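Local atomic coordinates of cycloalternan-forming enzyme (PDB entry 5F7U), a protein that belongs to glycoside hydrolase family 31 and joins a TIM barrel, several beta-rich domains and a family 6 carbohydrate-binding module in one chain. Residues T216-T221 / L333-I338; Y645-A650 / G755-E760; A653-M658 / S718-M723; Y989-R994 / V1006-K1011. The protein carries 1 engineered substitution. One frame throughout, in Å; residues are numbered along the deposited sequence.

Interaction 1: residues T216-T221 / L333-I338; sequences TSEYTT and LDYYVI
With chi1 at -74° and the rest of its chain extended, Glu218 sends its carboxylate inward toward Tyr335, whose CG sits between its own backbone N and carbonyl carbon (chi1 69°), a torsion that points the phenol OH at the carboxylate side. The two polar ends stop short of direct contact: Glu218 OE2 and Tyr335 OH are 3.9 Å apart. A water fills the role of linker, donating to Glu218 OE2 at 2.8 Å and lying 2.6 Å from Tyr335 OH, in the plane of the phenol ring at its edge. The carboxylate and ring planes are turned 42° from each other. Asn240, from the adjacent strand 235-243, bridges the same pair a second time, because its ND2 bonds both Glu218 OE2 and Tyr335 OH. Tyr203 OH also bonds OE2, and Met205 N holds OE1. Beside this polar patch the methyls Thr216 CG2 and Val337 CG1 approach to 4.4 Å, while Thr216 OG1 pairs with Tyr319 OH. Strands 214-229 and 333-338 thus face one another through their side chains, in keeping with the beta-sandwich character of the galactose mutarotase-like domain. A buried carboxylate met by a water, an amide, a phenol and a backbone N-H has its negative charge compensated by several hydrogen bonds, which would probably favour the ionised form and hold the group's rotation.

Interaction 2: residues Y645-A650 / G755-E760; sequences YKRATA and GQTEKE
Arg647 NH2 serves two backbone carbonyls at once, Gln756 O at 2.9 Å and Ala787 O just beyond strand 781-786. The bond to Gln756 lies in the plane of that carbonyl, yet the acceptor is tilted 29° from the guanidinium plane and the N-H...O angle is only 130°, consistent with a group shared between two acceptors. A bend at chi2 (-58°) in an otherwise drawn-out chain lets the guanidinium leave helix 642-653 and reach the loop. The same NH2 comes to 4.3 Å from Thr757 CG2. The receiving loop is braced from within by Gln756 NE2, which turns back to Glu758 O at 3.1 Å. Gly755 N bonds Glu643 OE1, a second link to the same helix, and next to the two acceptors Thr757 and Ala787 pair through their backbones. On the helix, Thr649 OG1 adds a 2.7 Å bond to Tyr645 O, reaching it from the face opposite that used by Thr649 N. Beyond the loop, Glu758 OE1 bonds Ser784 OG, a residue of a glycan pocket, and the Thr757 side chain is about 9 Å from a bound glucose. The arrangement is an interdomain joint, in which the crossover helix between the seventh and eighth strands of the TIM barrel grips the backbone of the C-terminal beta domain.

Interaction 3: residues A653-M658 / S718-M723; sequences AFAPIM and SMMRQM
Pro656 is wedged between two methionines whose torsions give each a different way of touching it. Met720 runs straight through chi1 and chi2 and bends only at its last torsion (chi3 58°), which turns the methyl in to the CD corner of the proline ring. The two side chains cross at about a right angle: Met720 CB is 3.8 Å from Pro656 CG, and Met720 CE is again 3.8 Å from Pro656 CD. Met719 instead has its CG opposite the carbonyl carbon (chi1 -73°) and slides past the proline in the reverse direction. Its CB lies 4.2 Å from Pro656 CG and its SD as far from Pro656 CB, while a bend at chi3 (79°) brings CE to 4.0 Å from Pro656 O. That carbonyl is bonded by Arg698 NH2, whereas NH1 of the same arginine takes Ala655 O and Ala653 O. Ala655 CB adds a looser touch at 4.4 Å from Met720 SD. Within 718-723 the shape of the chain is held by Arg721, whose NH2 bonds Ser718 O at 2.9 Å with the acceptor close to the guanidinium plane; its NH1 makes a salt bridge to Asp726. Met719 also packs on helix 702-715 and Met720 on Tyr740. This apolar joint sets the lead-in to the eighth strand of the TIM barrel against an outermost strand of the C-terminal antiparallel sheet.

Interaction 4: residues Y989-R994 / V1006-K1011; sequences YTMEVR and VYINGK
Met991 lays its terminal methyl against Val1006 and, more loosely, Ile1008, across the interior of the beta-sandwich of the family 6 carbohydrate-binding module. Strand 987-996 belongs to one sheet and strand 1002-1008 to the other, and the CA atoms of Met991 and Ile1008 stand 10.8 Å apart, a separation spanned by side chains alone. The methionine covers it by running straight from the backbone (chi1 177°) before turning at chi3. Its CE then meets Val1006 CG1 tip to tip at 4.1 Å and comes to 4.5 Å from Ile1008 CD1. Phe1044, on the strand next to 1002-1008, packs against both Met991 and Val1006 and extends the apolar cluster. On the outer side of strand 987-996, Arg994 NH1 forms a salt bridge with Asp1057, a residue of a magnesium site. Past Ile1008 the chain reverses in a type I' turn leading into strand 1011-1017. Asn1009 holds this turn to the start of strand 1039-1045, its OD1 accepting from Gln1041 N and its ND2 bonding Asn1040 OD1. The turn closes with Ile1008 N on Lys1011 O at 2.9 Å and Lys1011 N on Ile1008 O at 3.0 Å.

The four contacts lie in three regions of one multidomain chain. Interactions 1 and 4 join facing strands inside beta-rich domains and are buried, with different chemistry: a water-bridged polar pair beside one methyl contact, against methyl packing alone. Interactions 2 and 3 instead join the TIM barrel to the C-terminal domain, through helix 642-653 and the lead-in to strand 657-660, and touch where Thr649 O lies 4.1 Å from Met658 CE. Interaction 3, whose centre is about 7 Å from that of the chain, is apolar; interaction 2, farther out and only partly buried, relies on an arginine and backbone carbonyls. Apolar packing thus serves buried joints, while enclosed polar groups gather several partners.

Interaction 1: residues T216-T221 / L333-I338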
# COMPACT_ATOMS: atom_id res chain seq x y z
N THR A 216 17.09 17.00 6.61
CA THR A 216 16.46 18.02 5.77
C THR A 216 16.60 19.39 6.42
O THR A 216 17.00 19.50 7.58
CB THR A 216 14.97 17.69 5.42
OG1 THR A 216 14.53 18.50 4.31
CG2 THR A 216 14.04 17.85 6.63
N SER A 217 16.28 20.43 5.67
CA SER A 217 16.45 21.77 6.21
C SER A 217 15.52 22.68 5.50
O SER A 217 15.11 22.40 4.37
CB SER A 217 17.88 22.26 6.01
OG SER A 217 18.24 22.25 4.64
N GLU A 218 15.21 23.80 6.15
CA GLU A 218 14.42 24.83 5.50
C GLU A 218 15.20 25.54 4.40
O GLU A 218 16.45 25.50 4.37
CB GLU A 218 13.90 25.82 6.54
CG GLU A 218 12.76 25.24 7.38
CD GLU A 218 12.52 26.04 8.65
OE1 GLU A 218 13.32 26.94 8.95
OE2 GLU A 218 11.53 25.76 9.36
N TYR A 219 14.47 26.16 3.49
CA TYR A 219 15.08 26.83 2.35
C TYR A 219 16.05 27.93 2.80
O TYR A 219 15.82 28.57 3.83
CB TYR A 219 14.03 27.32 1.35
CG TYR A 219 14.57 27.43 -0.05
CD1 TYR A 219 14.89 26.27 -0.79
CD2 TYR A 219 14.80 28.67 -0.64
CE1 TYR A 219 15.42 26.37 -2.08
CE2 TYR A 219 15.31 28.78 -1.94
CZ TYR A 219 15.63 27.62 -2.65
OH TYR A 219 16.14 27.72 -3.93
N THR A 220 17.15 28.07 2.04
CA THR A 220 18.35 28.80 2.48
C THR A 220 18.16 30.29 2.60
O THR A 220 18.90 30.95 3.33
CB THR A 220 19.58 28.53 1.57
OG1 THR A 220 20.77 29.00 2.21
CG2 THR A 220 19.44 29.23 0.19
N THR A 221 17.18 30.83 1.89
CA THR A 221 16.93 32.26 1.90
C THR A 221 16.09 32.60 3.13
O THR A 221 15.84 33.77 3.42
CB THR A 221 16.21 32.75 0.62
OG1 THR A 221 15.02 31.99 0.42
CG2 THR A 221 17.13 32.62 -0.60
N LEU A 333 -0.42 25.57 12.93
CA LEU A 333 0.22 24.63 12.02
C LEU A 333 0.95 23.60 12.86
O LEU A 333 1.65 23.95 13.80
CB LEU A 333 1.20 25.38 11.10
CG LEU A 333 2.16 24.51 10.26
CD1 LEU A 333 1.39 23.70 9.21
CD2 LEU A 333 3.22 25.37 9.58
N ASP A 334 0.80 22.32 12.51
CA ASP A 334 1.31 21.22 13.33
C ASP A 334 1.92 20.18 12.38
O ASP A 334 1.20 19.57 11.59
CB ASP A 334 0.12 20.64 14.12
CG ASP A 334 0.50 19.51 15.07
OD1 ASP A 334 1.69 19.17 15.22
OD2 ASP A 334 -0.44 18.97 15.68
N TYR A 335 3.24 20.01 12.43
CA TYR A 335 3.88 19.01 11.56
C TYR A 335 5.05 18.31 12.23
O TYR A 335 5.61 18.81 13.20
CB TYR A 335 4.26 19.59 10.18
CG TYR A 335 5.38 20.61 10.17
CD1 TYR A 335 5.13 21.94 10.50
CD2 TYR A 335 6.69 20.24 9.79
CE1 TYR A 335 6.15 22.90 10.51
CE2 TYR A 335 7.72 21.19 9.78
CZ TYR A 335 7.44 22.51 10.14
OH TYR A 335 8.41 23.49 10.16
N TYR A 336 5.39 17.14 11.71
CA TYR A 336 6.43 16.32 12.32
C TYR A 336 7.52 16.04 11.31
O TYR A 336 7.23 15.80 10.13
CB TYR A 336 5.88 14.98 12.79
CG TYR A 336 4.78 15.01 13.83
CD1 TYR A 336 3.44 15.29 13.48
CD2 TYR A 336 5.06 14.66 15.16
CE1 TYR A 336 2.43 15.29 14.46
CE2 TYR A 336 4.06 14.64 16.12
CZ TYR A 336 2.75 14.95 15.77
OH TYR A 336 1.80 14.89 16.77
N VAL A 337 8.77 16.06 11.78
CA VAL A 337 9.88 15.50 11.02
C VAL A 337 10.31 14.22 11.76
O VAL A 337 10.72 14.28 12.91
CB VAL A 337 11.05 16.49 10.85
CG1 VAL A 337 12.23 15.82 10.13
CG2 VAL A 337 10.58 17.75 10.12
N ILE A 338 10.20 13.10 11.07
CA ILE A 338 10.26 11.77 11.67
C ILE A 338 11.53 11.09 11.21
O ILE A 338 11.74 10.91 10.01
CB ILE A 338 9.02 10.94 11.25
CG1 ILE A 338 7.72 11.72 11.57
CG2 ILE A 338 9.05 9.58 11.94
CD1 ILE A 338 6.46 11.00 11.14
O HOH W 1 11.01 23.04 9.93

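Interaction 2: residues Y645-A650 / G755-E760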
# COMPACT_ATOMS: atom_id res chain seq x y z
N TYR A 645 -4.24 -11.71 -17.75
CA TYR A 645 -4.85 -12.42 -16.65
C TYR A 645 -3.77 -13.22 -15.87
O TYR A 645 -3.76 -13.19 -14.64
CB TYR A 645 -5.99 -13.32 -17.13
CG TYR A 645 -6.80 -13.86 -15.97
CD1 TYR A 645 -7.85 -13.09 -15.43
CD2 TYR A 645 -6.51 -15.10 -15.39
CE1 TYR A 645 -8.59 -13.56 -14.37
CE2 TYR A 645 -7.25 -15.57 -14.31
CZ TYR A 645 -8.28 -14.79 -13.80
OH TYR A 645 -9.03 -15.24 -12.74
N LYS A 646 -2.88 -13.89 -16.60
CA LYS A 646 -1.83 -14.72 -15.99
C LYS A 646 -0.80 -13.87 -15.25
O LYS A 646 -0.38 -14.22 -14.13
CB LYS A 646 -1.14 -15.60 -17.06
CG LYS A 646 -1.99 -16.77 -17.51
CD LYS A 646 -1.18 -17.61 -18.49
CE LYS A 646 -1.87 -18.94 -18.82
NZ LYS A 646 -0.94 -19.69 -19.72
N ARG A 647 -0.41 -12.74 -15.85
CA ARG A 647 0.56 -11.83 -15.21
C ARG A 647 0.01 -11.22 -13.94
O ARG A 647 0.72 -11.14 -12.93
CB ARG A 647 1.01 -10.73 -16.19
CG ARG A 647 1.79 -11.22 -17.41
CD ARG A 647 3.04 -11.99 -17.00
NE ARG A 647 4.01 -12.16 -18.08
CZ ARG A 647 5.06 -12.97 -18.01
NH1 ARG A 647 5.31 -13.64 -16.88
NH2 ARG A 647 5.87 -13.06 -19.05
N ALA A 648 -1.26 -10.81 -14.00
CA ALA A 648 -1.95 -10.21 -12.87
C ALA A 648 -2.16 -11.24 -11.75
O ALA A 648 -1.95 -10.91 -10.58
CB ALA A 648 -3.28 -9.64 -13.33
N THR A 649 -2.55 -12.45 -12.12
CA THR A 649 -2.73 -13.55 -11.16
C THR A 649 -1.47 -13.75 -10.33
O THR A 649 -1.55 -13.82 -9.10
CB THR A 649 -3.06 -14.86 -11.89
OG1 THR A 649 -4.35 -14.77 -12.48
CG2 THR A 649 -2.99 -16.07 -10.96
N ALA A 650 -0.32 -13.84 -10.99
CA ALA A 650 0.95 -14.12 -10.32
C ALA A 650 1.29 -13.01 -9.32
O ALA A 650 1.65 -13.28 -8.17
CB ALA A 650 2.06 -14.26 -11.35
N GLY A 755 3.71 -8.35 -23.69
CA GLY A 755 4.67 -9.04 -24.55
C GLY A 755 6.04 -9.34 -23.96
O GLY A 755 6.89 -9.92 -24.62
N GLN A 756 6.28 -8.93 -22.70
CA GLN A 756 7.60 -9.09 -22.11
C GLN A 756 7.82 -10.52 -21.61
O GLN A 756 6.94 -11.10 -20.97
CB GLN A 756 7.75 -8.11 -20.95
CG GLN A 756 9.08 -8.24 -20.20
CD GLN A 756 9.22 -7.21 -19.09
OE1 GLN A 756 8.24 -6.76 -18.51
NE2 GLN A 756 10.46 -6.86 -18.78
N THR A 757 8.98 -11.08 -21.94
CA THR A 757 9.45 -12.34 -21.34
C THR A 757 10.87 -12.24 -20.77
O THR A 757 11.29 -13.11 -20.01
CB THR A 757 9.37 -13.51 -22.34
OG1 THR A 757 10.15 -13.19 -23.50
CG2 THR A 757 7.92 -13.81 -22.78
N GLU A 758 11.62 -11.19 -21.10
CA GLU A 758 12.92 -10.99 -20.46
C GLU A 758 12.78 -9.91 -19.40
O GLU A 758 12.71 -8.72 -19.73
CB GLU A 758 14.03 -10.65 -21.47
CG GLU A 758 14.51 -11.85 -22.29
CD GLU A 758 15.28 -12.91 -21.47
OE1 GLU A 758 15.80 -12.61 -20.36
OE2 GLU A 758 15.40 -14.07 -21.96
N LYS A 759 12.71 -10.33 -18.14
CA LYS A 759 12.40 -9.43 -17.03
C LYS A 759 13.67 -8.98 -16.32
O LYS A 759 14.43 -9.82 -15.82
CB LYS A 759 11.45 -10.13 -16.05
CG LYS A 759 11.21 -9.41 -14.71
CD LYS A 759 10.45 -8.10 -14.92
CE LYS A 759 10.14 -7.50 -13.55
NZ LYS A 759 9.43 -6.18 -13.65
N GLU A 760 13.90 -7.67 -16.27
CA GLU A 760 15.02 -7.12 -15.49
C GLU A 760 14.63 -7.15 -14.03
O GLU A 760 13.50 -6.78 -13.68
CB GLU A 760 15.29 -5.67 -15.89
CG GLU A 760 16.06 -5.54 -17.18
CD GLU A 760 16.36 -4.09 -17.55
OE1 GLU A 760 16.07 -3.15 -16.78
OE2 GLU A 760 16.88 -3.89 -18.65

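Interaction 3: residues A653-M658 / S718-M723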
# COMPACT_ATOMS: atom_id res chain seq x y z
N ALA A 653 -1.25 -12.98 -6.27
CA ALA A 653 -1.00 -14.05 -5.31
C ALA A 653 0.18 -13.69 -4.39
O ALA A 653 0.28 -14.22 -3.29
CB ALA A 653 -0.73 -15.36 -6.04
N PHE A 654 1.03 -12.76 -4.85
CA PHE A 654 2.16 -12.24 -4.06
C PHE A 654 1.96 -10.78 -3.65
O PHE A 654 2.93 -9.99 -3.62
CB PHE A 654 3.50 -12.42 -4.82
CG PHE A 654 4.03 -13.82 -4.78
CD1 PHE A 654 3.53 -14.80 -5.63
CD2 PHE A 654 5.02 -14.19 -3.83
CE1 PHE A 654 4.00 -16.12 -5.58
CE2 PHE A 654 5.51 -15.50 -3.78
CZ PHE A 654 4.99 -16.46 -4.66
N ALA A 655 0.70 -10.41 -3.38
CA ALA A 655 0.39 -9.07 -2.89
C ALA A 655 -0.35 -9.18 -1.55
O ALA A 655 -0.70 -10.30 -1.15
CB ALA A 655 -0.40 -8.27 -3.92
N PRO A 656 -0.51 -8.06 -0.80
CA PRO A 656 -1.05 -8.21 0.56
C PRO A 656 -2.44 -8.86 0.59
O PRO A 656 -2.67 -9.76 1.40
CB PRO A 656 -1.11 -6.76 1.07
CG PRO A 656 -0.00 -6.07 0.32
CD PRO A 656 -0.10 -6.67 -1.07
N ILE A 657 -3.33 -8.44 -0.31
CA ILE A 657 -4.70 -8.98 -0.40
C ILE A 657 -4.98 -9.36 -1.85
O ILE A 657 -4.79 -8.55 -2.77
CB ILE A 657 -5.77 -7.96 0.08
CG1 ILE A 657 -5.51 -7.41 1.50
CG2 ILE A 657 -7.20 -8.52 -0.08
CD1 ILE A 657 -5.64 -8.42 2.64
N MET A 658 -5.42 -10.60 -2.05
CA MET A 658 -5.68 -11.15 -3.39
C MET A 658 -7.19 -11.20 -3.62
O MET A 658 -7.92 -11.80 -2.82
CB MET A 658 -5.10 -12.57 -3.49
CG MET A 658 -5.14 -13.15 -4.90
SD MET A 658 -4.64 -14.88 -4.90
CE MET A 658 -4.59 -15.11 -6.68
N SER A 718 5.13 -2.54 6.43
CA SER A 718 4.13 -2.95 5.44
C SER A 718 4.51 -4.27 4.79
O SER A 718 5.68 -4.62 4.71
CB SER A 718 3.96 -1.86 4.39
OG SER A 718 3.41 -0.70 5.02
N MET A 719 3.49 -5.00 4.32
CA MET A 719 3.70 -6.32 3.73
C MET A 719 4.41 -6.28 2.38
O MET A 719 5.28 -7.11 2.09
CB MET A 719 2.36 -7.05 3.59
CG MET A 719 1.84 -7.51 4.94
SD MET A 719 0.12 -8.01 4.85
CE MET A 719 0.30 -9.64 4.15
N MET A 720 4.03 -5.29 1.55
CA MET A 720 4.61 -5.16 0.23
C MET A 720 5.29 -3.81 0.18
O MET A 720 4.63 -2.82 0.45
CB MET A 720 3.49 -5.22 -0.81
CG MET A 720 3.97 -5.02 -2.23
SD MET A 720 2.66 -5.11 -3.48
CE MET A 720 1.61 -3.81 -2.86
N ARG A 721 6.60 -3.77 -0.13
CA ARG A 721 7.35 -2.50 -0.02
C ARG A 721 8.19 -2.20 -1.26
O ARG A 721 8.83 -3.08 -1.82
CB ARG A 721 8.28 -2.52 1.21
CG ARG A 721 7.56 -2.73 2.54
CD ARG A 721 8.47 -2.81 3.77
NE ARG A 721 9.57 -3.78 3.61
CZ ARG A 721 9.42 -5.11 3.52
NH1 ARG A 721 10.49 -5.89 3.35
NH2 ARG A 721 8.21 -5.66 3.63
N GLN A 722 8.21 -0.92 -1.62
CA GLN A 722 9.05 -0.43 -2.72
C GLN A 722 10.51 -0.63 -2.25
O GLN A 722 10.80 -0.56 -1.03
CB GLN A 722 8.71 1.05 -2.93
CG GLN A 722 9.19 1.68 -4.24
CD GLN A 722 10.66 2.08 -4.18
OE1 GLN A 722 11.16 2.43 -3.12
NE2 GLN A 722 11.36 2.01 -5.31
N MET A 723 11.44 -0.86 -3.19
CA MET A 723 12.79 -1.31 -2.81
C MET A 723 13.55 -0.36 -1.90
O MET A 723 14.30 -0.79 -1.03
CB MET A 723 13.64 -1.64 -4.05
CG MET A 723 13.12 -2.77 -4.94
SD MET A 723 12.90 -4.37 -4.14
CE MET A 723 14.58 -4.69 -3.58

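Interaction 4: residues Y989-R994 / V1006-K1011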
# COMPACT_ATOMS: atom_id res chain seq x y z
N TYR A 989 39.20 -20.38 -1.24
CA TYR A 989 38.17 -21.41 -1.08
C TYR A 989 38.53 -22.61 -1.94
O TYR A 989 39.46 -22.53 -2.77
CB TYR A 989 36.79 -20.88 -1.52
CG TYR A 989 36.23 -19.85 -0.58
CD1 TYR A 989 35.47 -20.24 0.53
CD2 TYR A 989 36.43 -18.47 -0.81
CE1 TYR A 989 34.94 -19.29 1.40
CE2 TYR A 989 35.92 -17.52 0.06
CZ TYR A 989 35.18 -17.94 1.17
OH TYR A 989 34.66 -17.03 2.06
N THR A 990 37.84 -23.72 -1.70
CA THR A 990 37.89 -24.86 -2.61
C THR A 990 36.64 -24.85 -3.47
O THR A 990 35.52 -24.83 -2.95
CB THR A 990 37.97 -26.18 -1.84
OG1 THR A 990 39.09 -26.13 -0.96
CG2 THR A 990 38.12 -27.34 -2.80
N MET A 991 36.83 -24.87 -4.78
CA MET A 991 35.71 -25.05 -5.70
C MET A 991 35.63 -26.51 -6.15
O MET A 991 36.56 -27.02 -6.80
CB MET A 991 35.87 -24.09 -6.89
CG MET A 991 34.78 -24.25 -7.95
SD MET A 991 34.90 -23.04 -9.28
CE MET A 991 36.45 -23.51 -10.07
N GLU A 992 34.56 -27.21 -5.76
CA GLU A 992 34.27 -28.55 -6.25
C GLU A 992 33.65 -28.44 -7.63
O GLU A 992 32.72 -27.67 -7.82
CB GLU A 992 33.26 -29.28 -5.36
CG GLU A 992 33.74 -29.65 -3.97
CD GLU A 992 32.73 -30.51 -3.23
OE1 GLU A 992 31.56 -30.62 -3.67
OE2 GLU A 992 33.09 -31.11 -2.20
N VAL A 993 34.19 -29.19 -8.58
CA VAL A 993 33.64 -29.25 -9.94
C VAL A 993 33.13 -30.67 -10.16
O VAL A 993 33.92 -31.62 -10.19
CB VAL A 993 34.71 -28.87 -11.01
CG1 VAL A 993 34.13 -29.03 -12.43
CG2 VAL A 993 35.22 -27.43 -10.79
N ARG A 994 31.81 -30.82 -10.31
CA ARG A 994 31.18 -32.12 -10.51
C ARG A 994 30.84 -32.32 -11.98
O ARG A 994 30.13 -31.52 -12.58
CB ARG A 994 29.94 -32.31 -9.61
CG ARG A 994 29.39 -33.74 -9.64
CD ARG A 994 28.41 -33.99 -8.52
NE ARG A 994 28.08 -35.42 -8.36
CZ ARG A 994 26.92 -35.98 -8.69
NH1 ARG A 994 25.93 -35.26 -9.24
NH2 ARG A 994 26.74 -37.28 -8.48
N VAL A 1006 39.68 -22.12 -16.48
CA VAL A 1006 38.82 -21.37 -15.58
C VAL A 1006 39.41 -19.97 -15.37
O VAL A 1006 40.62 -19.83 -15.23
CB VAL A 1006 38.65 -22.08 -14.20
CG1 VAL A 1006 37.48 -21.47 -13.43
CG2 VAL A 1006 38.40 -23.57 -14.40
N TYR A 1007 38.54 -18.96 -15.34
CA TYR A 1007 38.92 -17.60 -15.01
C TYR A 1007 38.14 -17.21 -13.77
O TYR A 1007 36.90 -17.30 -13.76
CB TYR A 1007 38.58 -16.64 -16.15
CG TYR A 1007 39.37 -16.89 -17.41
CD1 TYR A 1007 38.98 -17.87 -18.32
CD2 TYR A 1007 40.52 -16.13 -17.68
CE1 TYR A 1007 39.71 -18.08 -19.49
CE2 TYR A 1007 41.24 -16.33 -18.85
CZ TYR A 1007 40.84 -17.31 -19.75
OH TYR A 1007 41.58 -17.50 -20.89
N ILE A 1008 38.86 -16.76 -12.74
CA ILE A 1008 38.24 -16.29 -11.51
C ILE A 1008 38.51 -14.80 -11.44
O ILE A 1008 39.66 -14.39 -11.23
CB ILE A 1008 38.83 -16.99 -10.25
CG1 ILE A 1008 38.82 -18.53 -10.37
CG2 ILE A 1008 38.11 -16.48 -8.98
CD1 ILE A 1008 37.45 -19.16 -10.46
N ASN A 1009 37.46 -14.00 -11.66
CA ASN A 1009 37.63 -12.55 -11.76
C ASN A 1009 38.82 -12.19 -12.66
O ASN A 1009 39.63 -11.33 -12.30
CB ASN A 1009 37.80 -11.93 -10.37
CG ASN A 1009 36.61 -12.17 -9.49
OD1 ASN A 1009 35.45 -11.97 -9.90
ND2 ASN A 1009 36.87 -12.59 -8.25
N GLY A 1010 38.92 -12.86 -13.81
CA GLY A 1010 39.96 -12.60 -14.81
C GLY A 1010 41.27 -13.38 -14.69
O GLY A 1010 42.11 -13.31 -15.59
N LYS A 1011 41.44 -14.11 -13.58
CA LYS A 1011 42.69 -14.84 -13.30
C LYS A 1011 42.53 -16.28 -13.78
O LYS A 1011 41.66 -17.01 -13.29
CB LYS A 1011 43.04 -14.79 -11.80
CG LYS A 1011 44.42 -15.37 -11.45
CD LYS A 1011 44.65 -15.36 -9.95
CE LYS A 1011 46.12 -15.64 -9.64
NZ LYS A 1011 46.34 -15.53 -8.16